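Local coordinates for protein sorbitol-6-phosphate dehydrogenase (PDB 5O3Z) that probably catalyses the NAD-dependent oxidation of sorbitol 6-phosphate to fructose 6-phosphate, as a member of the short-chain dehydrogenase/reductase family, at residues A[112-115]-A[116-120]; A[156-159]-A[160-164]. All coordinates share one frame; numbering follows the deposited sequence.

Contact 1 (A[112-115]-A[116-120])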
ATOM      1  N   SER A 112       9.675 -17.285 -16.140  1.00 28.24           N
ATOM      2  CA  SER A 112       8.965 -16.745 -14.950  1.00 28.42           C
ATOM      3  C   SER A 112       7.577 -16.243 -15.272  1.00 26.95           C
ATOM      4  O   SER A 112       6.616 -16.613 -14.574  1.00 26.84           O
ATOM      5  CB  SER A 112       9.781 -15.670 -14.218  1.00 29.95           C
ATOM      6  OG  SER A 112       9.030 -15.258 -13.048  1.00 30.33           O
ATOM      7  N   LEU A 113       7.413 -15.490 -16.368  1.00 25.32           N
ATOM      8  CA  LEU A 113       6.090 -14.974 -16.742  1.00 26.49           C
ATOM      9  C   LEU A 113       5.110 -16.087 -17.134  1.00 25.91           C
ATOM     10  O   LEU A 113       3.922 -16.056 -16.789  1.00 27.91           O
ATOM     11  CB  LEU A 113       6.175 -13.934 -17.866  1.00 27.97           C
ATOM     12  CG  LEU A 113       7.035 -12.691 -17.553  1.00 29.14           C
ATOM     13  CD1 LEU A 113       6.998 -11.720 -18.727  1.00 30.03           C
ATOM     14  CD2 LEU A 113       6.612 -11.997 -16.284  1.00 31.40           C
ATOM     15  N   GLN A 114       5.616 -17.095 -17.829  1.00 26.52           N
ATOM     16  CA  GLN A 114       4.745 -18.191 -18.299  1.00 25.89           C
ATOM     17  C   GLN A 114       4.193 -18.993 -17.091  1.00 23.92           C
ATOM     18  O   GLN A 114       3.009 -19.158 -16.943  1.00 23.47           O
ATOM     19  CB  GLN A 114       5.537 -19.103 -19.294  1.00 28.09           C
ATOM     20  CG  GLN A 114       5.729 -18.528 -20.710  1.00 30.39           C
ATOM     21  CD  GLN A 114       4.416 -18.092 -21.383  1.00 32.41           C
ATOM     22  OE1 GLN A 114       3.405 -18.770 -21.296  1.00 34.84           O
ATOM     23  NE2 GLN A 114       4.431 -16.944 -22.051  1.00 39.66           N
ATOM     24  N   VAL A 115       5.088 -19.437 -16.238  1.00 25.42           N
ATOM     25  CA  VAL A 115       4.786 -20.322 -15.119  1.00 27.04           C
ATOM     26  C   VAL A 115       4.012 -19.529 -14.041  1.00 26.62           C
ATOM     27  O   VAL A 115       2.962 -19.975 -13.591  1.00 24.40           O
ATOM     28  CB  VAL A 115       6.064 -20.976 -14.568  1.00 28.62           C
ATOM     29  CG1 VAL A 115       5.765 -21.828 -13.335  1.00 30.57           C
ATOM     30  CG2 VAL A 115       6.697 -21.879 -15.630  1.00 30.54           C
ATOM     31  N   ASN A 116       4.483 -18.320 -13.716  1.00 27.46           N
ATOM     32  CA  ASN A 116       3.891 -17.602 -12.600  1.00 27.21           C
ATOM     33  C   ASN A 116       2.672 -16.831 -12.915  1.00 27.03           C
ATOM     34  O   ASN A 116       1.863 -16.582 -12.020  1.00 32.82           O
ATOM     35  CB  ASN A 116       4.890 -16.707 -11.990  1.00 29.15           C
ATOM     36  CG  ASN A 116       5.855 -17.460 -11.189  1.00 29.36           C
ATOM     37  OD1 ASN A 116       5.432 -18.112 -10.210  1.00 30.58           O
ATOM     38  ND2 ASN A 116       7.145 -17.438 -11.571  1.00 24.62           N
ATOM     39  N   LEU A 117       2.510 -16.456 -14.187  1.00 25.84           N
ATOM     40  CA  LEU A 117       1.489 -15.544 -14.561  1.00 25.92           C
ATOM     41  C   LEU A 117       0.574 -16.057 -15.619  1.00 24.09           C
ATOM     42  O   LEU A 117      -0.608 -16.054 -15.408  1.00 24.17           O
ATOM     43  CB  LEU A 117       2.113 -14.184 -14.961  1.00 26.12           C
ATOM     44  CG  LEU A 117       1.278 -12.928 -15.145  1.00 27.37           C
ATOM     45  CD1 LEU A 117       0.350 -12.748 -13.945  1.00 29.23           C
ATOM     46  CD2 LEU A 117       2.269 -11.762 -15.279  1.00 27.23           C
ATOM     47  N   VAL A 118       1.075 -16.475 -16.791  1.00 25.53           N
ATOM     48  CA  VAL A 118       0.174 -16.906 -17.840  1.00 25.07           C
ATOM     49  C   VAL A 118      -0.589 -18.211 -17.420  1.00 24.14           C
ATOM     50  O   VAL A 118      -1.774 -18.386 -17.715  1.00 26.55           O
ATOM     51  CB  VAL A 118       0.947 -17.120 -19.158  1.00 28.67           C
ATOM     52  CG1 VAL A 118       0.132 -17.907 -20.162  1.00 26.69           C
ATOM     53  CG2 VAL A 118       1.407 -15.788 -19.721  1.00 27.13           C
ATOM     54  N   GLY A 119       0.090 -19.088 -16.714  1.00 24.47           N
ATOM     55  CA  GLY A 119      -0.558 -20.282 -16.177  1.00 25.10           C
ATOM     56  C   GLY A 119      -1.697 -19.925 -15.271  1.00 23.44           C
ATOM     57  O   GLY A 119      -2.745 -20.562 -15.300  1.00 24.52           O
ATOM     58  N   TYR A 120      -1.510 -18.848 -14.497  1.00 22.53           N
ATOM     59  CA  TYR A 120      -2.525 -18.443 -13.558  1.00 22.22           C
ATOM     60  C   TYR A 120      -3.706 -17.902 -14.293  1.00 22.58           C
ATOM     61  O   TYR A 120      -4.835 -18.191 -13.931  1.00 24.17           O
ATOM     62  CB  TYR A 120      -1.943 -17.508 -12.480  1.00 23.09           C
ATOM     63  CG  TYR A 120      -2.956 -16.887 -11.490  1.00 22.03           C
ATOM     64  CD1 TYR A 120      -4.060 -17.587 -11.020  1.00 23.45           C
ATOM     65  CD2 TYR A 120      -2.714 -15.642 -10.924  1.00 22.65           C
ATOM     66  CE1 TYR A 120      -4.962 -17.018 -10.113  1.00 22.07           C
ATOM     67  CE2 TYR A 120      -3.601 -15.047 -10.016  1.00 22.24           C
ATOM     68  CZ  TYR A 120      -4.702 -15.760  -9.591  1.00 21.64           C
ATOM     69  OH  TYR A 120      -5.567 -15.240  -8.696  1.00 22.89           O
TER
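Asn116 lies at a pi-type turn within helix 106-133, and its amide folds back onto Ser112 one turn earlier. An asparagine here fits the active-site asparagine of classical short-chain dehydrogenases, where the helix is likewise kinked or widened rather than broken. Two N-H groups of Asn116 meet the carbonyl of Ser112. The backbone N bonds to Ser112 O at 2.9 Å, and the side-chain ND2 bonds to the same Ser112 O at 3.2 Å. They arrive from opposite faces of the carbonyl plane. ND2 also bonds to Ser112 OG at 3.2 Å, with OG tilted 21° out of the amide plane. CG of Asn116 lies beside its own backbone N (chi1 -75°), which turns the amide back along the helix.

At the next residue, Leu113 O accepts from two backbone donors: Leu117 N at 3.0 Å and Val118 N at 2.9 Å. The second is an i+5 bond. Gly119 N to Gln114 O, at 2.9 Å, is another. The Gln114 and Val118 side chains lie alongside each other and point the same way. Gln114 bends at chi2 (-54°), which brings OE1 to 3.6 Å from Val118 CG1. Leu113, Leu117 and Val118 also pack on the second subunit.

Both oxygens of Ser112 hold the amide nitrogen of Asn116. These two bent bonds probably restrain its rotation, with OD1 directed toward a weak bond with Lys162 NZ. Ser112 would then be a second-shell residue, if Asn116 serves as in relatives.

Contact 2 (A[156-159]-A[160-164])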
ATOM      1  N   SER A 156      14.422 -10.018 -10.436  1.00 31.44           N
ATOM      2  CA  SER A 156      13.504  -9.249 -11.274  1.00 30.34           C
ATOM      3  C   SER A 156      12.390 -10.048 -11.937  1.00 29.92           C
ATOM      4  O   SER A 156      11.240  -9.598 -11.972  1.00 27.97           O
ATOM      5  CB  SER A 156      14.296  -8.395 -12.287  1.00 31.25           C
ATOM      6  OG  SER A 156      14.882  -9.191 -13.316  1.00 35.61           O
ATOM      7  N   GLY A 157      12.735 -11.226 -12.489  1.00 27.15           N
ATOM      8  CA  GLY A 157      11.774 -12.046 -13.175  1.00 26.14           C
ATOM      9  C   GLY A 157      10.679 -12.544 -12.273  1.00 24.39           C
ATOM     10  O   GLY A 157       9.469 -12.465 -12.569  1.00 22.19           O
ATOM     11  N   TYR A 158      11.132 -12.994 -11.115  1.00 26.99           N
ATOM     12  CA  TYR A 158      10.252 -13.423 -10.048  1.00 27.53           C
ATOM     13  C   TYR A 158       9.347 -12.278  -9.499  1.00 22.74           C
ATOM     14  O   TYR A 158       8.171 -12.448  -9.447  1.00 24.29           O
ATOM     15  CB  TYR A 158      11.077 -14.128  -8.966  1.00 28.39           C
ATOM     16  CG  TYR A 158      10.249 -14.967  -7.974  1.00 33.64           C
ATOM     17  CD1 TYR A 158       9.579 -16.119  -8.395  1.00 35.42           C
ATOM     18  CD2 TYR A 158      10.155 -14.603  -6.611  1.00 34.44           C
ATOM     19  CE1 TYR A 158       8.851 -16.904  -7.497  1.00 38.69           C
ATOM     20  CE2 TYR A 158       9.413 -15.376  -5.697  1.00 36.45           C
ATOM     21  CZ  TYR A 158       8.776 -16.539  -6.148  1.00 39.86           C
ATOM     22  OH  TYR A 158       8.015 -17.326  -5.301  1.00 39.18           O
ATOM     23  N   SER A 159       9.885 -11.107  -9.166  1.00 24.92           N
ATOM     24  CA  SER A 159       9.040 -10.007  -8.685  1.00 23.24           C
ATOM     25  C   SER A 159       8.038  -9.467  -9.702  1.00 21.79           C
ATOM     26  O   SER A 159       6.895  -9.237  -9.387  1.00 20.15           O
ATOM     27  CB  SER A 159       9.875  -8.872  -8.132  1.00 25.06           C
ATOM     28  OG  SER A 159      10.399  -9.236  -6.848  1.00 25.25           O
ATOM     29  N   ALA A 160       8.489  -9.283 -10.922  1.00 20.85           N
ATOM     30  CA  ALA A 160       7.635  -8.850 -11.997  1.00 19.60           C
ATOM     31  C   ALA A 160       6.383  -9.769 -12.108  1.00 21.55           C
ATOM     32  O   ALA A 160       5.230  -9.317 -12.196  1.00 22.84           O
ATOM     33  CB  ALA A 160       8.445  -8.835 -13.298  1.00 20.56           C
ATOM     34  N   ALA A 161       6.631 -11.072 -12.060  1.00 20.73           N
ATOM     35  CA  ALA A 161       5.586 -12.030 -12.293  1.00 21.03           C
ATOM     36  C   ALA A 161       4.673 -12.152 -11.087  1.00 19.05           C
ATOM     37  O   ALA A 161       3.520 -12.279 -11.264  1.00 20.23           O
ATOM     38  CB  ALA A 161       6.211 -13.373 -12.589  1.00 22.07           C
ATOM     39  N   LYS A 162       5.233 -12.076  -9.862  1.00 18.79           N
ATOM     40  CA  LYS A 162       4.469 -12.179  -8.637  1.00 20.10           C
ATOM     41  C   LYS A 162       3.676 -10.925  -8.379  1.00 19.19           C
ATOM     42  O   LYS A 162       2.528 -11.019  -8.046  1.00 19.75           O
ATOM     43  CB  LYS A 162       5.358 -12.493  -7.429  1.00 19.28           C
ATOM     44  CG  LYS A 162       5.929 -13.920  -7.396  1.00 22.89           C
ATOM     45  CD  LYS A 162       4.855 -15.004  -7.466  1.00 24.41           C
ATOM     46  CE  LYS A 162       5.467 -16.412  -7.572  1.00 28.15           C
ATOM     47  NZ  LYS A 162       4.434 -17.482  -7.394  1.00 28.46           N
ATOM     48  N   PHE A 163       4.257  -9.749  -8.576  1.00 18.23           N
ATOM     49  CA  PHE A 163       3.392  -8.541  -8.596  1.00 19.47           C
ATOM     50  C   PHE A 163       2.264  -8.635  -9.638  1.00 20.53           C
ATOM     51  O   PHE A 163       1.063  -8.345  -9.398  1.00 21.09           O
ATOM     52  CB  PHE A 163       4.273  -7.323  -8.933  1.00 19.40           C
ATOM     53  CG  PHE A 163       4.868  -6.623  -7.738  1.00 18.61           C
ATOM     54  CD1 PHE A 163       5.893  -7.203  -7.003  1.00 18.08           C
ATOM     55  CD2 PHE A 163       4.452  -5.380  -7.390  1.00 18.87           C
ATOM     56  CE1 PHE A 163       6.435  -6.556  -5.907  1.00 19.37           C
ATOM     57  CE2 PHE A 163       5.014  -4.716  -6.305  1.00 19.37           C
ATOM     58  CZ  PHE A 163       6.040  -5.273  -5.609  1.00 19.17           C
ATOM     59  N   GLY A 164       2.621  -9.069 -10.838  1.00 20.82           N
ATOM     60  CA  GLY A 164       1.618  -9.252 -11.886  1.00 21.41           C
ATOM     61  C   GLY A 164       0.492 -10.171 -11.473  1.00 22.53           C
ATOM     62  O   GLY A 164      -0.686  -9.870 -11.719  1.00 21.91           O
TER
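Residues 156-159 and 160-164 form the first turns of helix 156-176, with regular i+4 bonding. Ala160 N bonds to Ser156 O at 3.0 Å, Lys162 N to Tyr158 O at 3.0 Å, and Phe163 N to Ser159 O at 2.8 Å. Ala161 N bonds to Gly157 O and makes a second, weak bond to Tyr158 O.

On one side of the helix, Lys162 lies over a face of the Tyr158 ring. Its CG sits 4.0 Å from the ring centroid, 9° off the normal, in a CH-pi contact. The two side chains cross obliquely, and farther along Lys162 CE comes to 3.4 Å from Tyr158 CE1 and to 3.5 Å from Tyr158 OH. The lysine chain bends at chi2 (-56°) and is extended beyond it, which carries the amine along past the ring. NZ ends 4.2 Å from Tyr158 OH.

The sequence Tyr-Ser-Ala-Ala-Lys matches the Tyr-x-x-x-Lys signature of short-chain dehydrogenases. In relatives these two residues serve catalysis, so the pair probably does so here. Lys162 NZ also makes weak bonds to Asn116 OD1 and to the carbonyls of Ile143 and Ala93.

Away from this pair, the Phe163 ring brings its edge to Ser159 O, with CD1 3.3 Å from that oxygen. Ser159 OG bonds to Ser147 O. Phe163 packs on Phe163 of the second subunit.

How the contacts relate
Both contacts are local; contact 2 keeps i+4 bonding, and contact 1 adds i+5 bonds. Both are largely buried, with five of eight touching residues buried in contact 1 and seven of eight in contact 2. Contact 1 lies on helix 106-133 and contact 2 on helix 156-176. The two helices touch: Ser112 OG lies 2.9 Å from Gly157 O, a probable but weak hydrogen bond. Contact 1 is dominated by amide and carbonyl bonding at a widened helical turn. Contact 2 adds an aromatic-aliphatic packing pair. Together they bring Asn116, Tyr158 and Lys162 to one region, consistent with the family's active site. Other residues of both contacts pack on the second subunit.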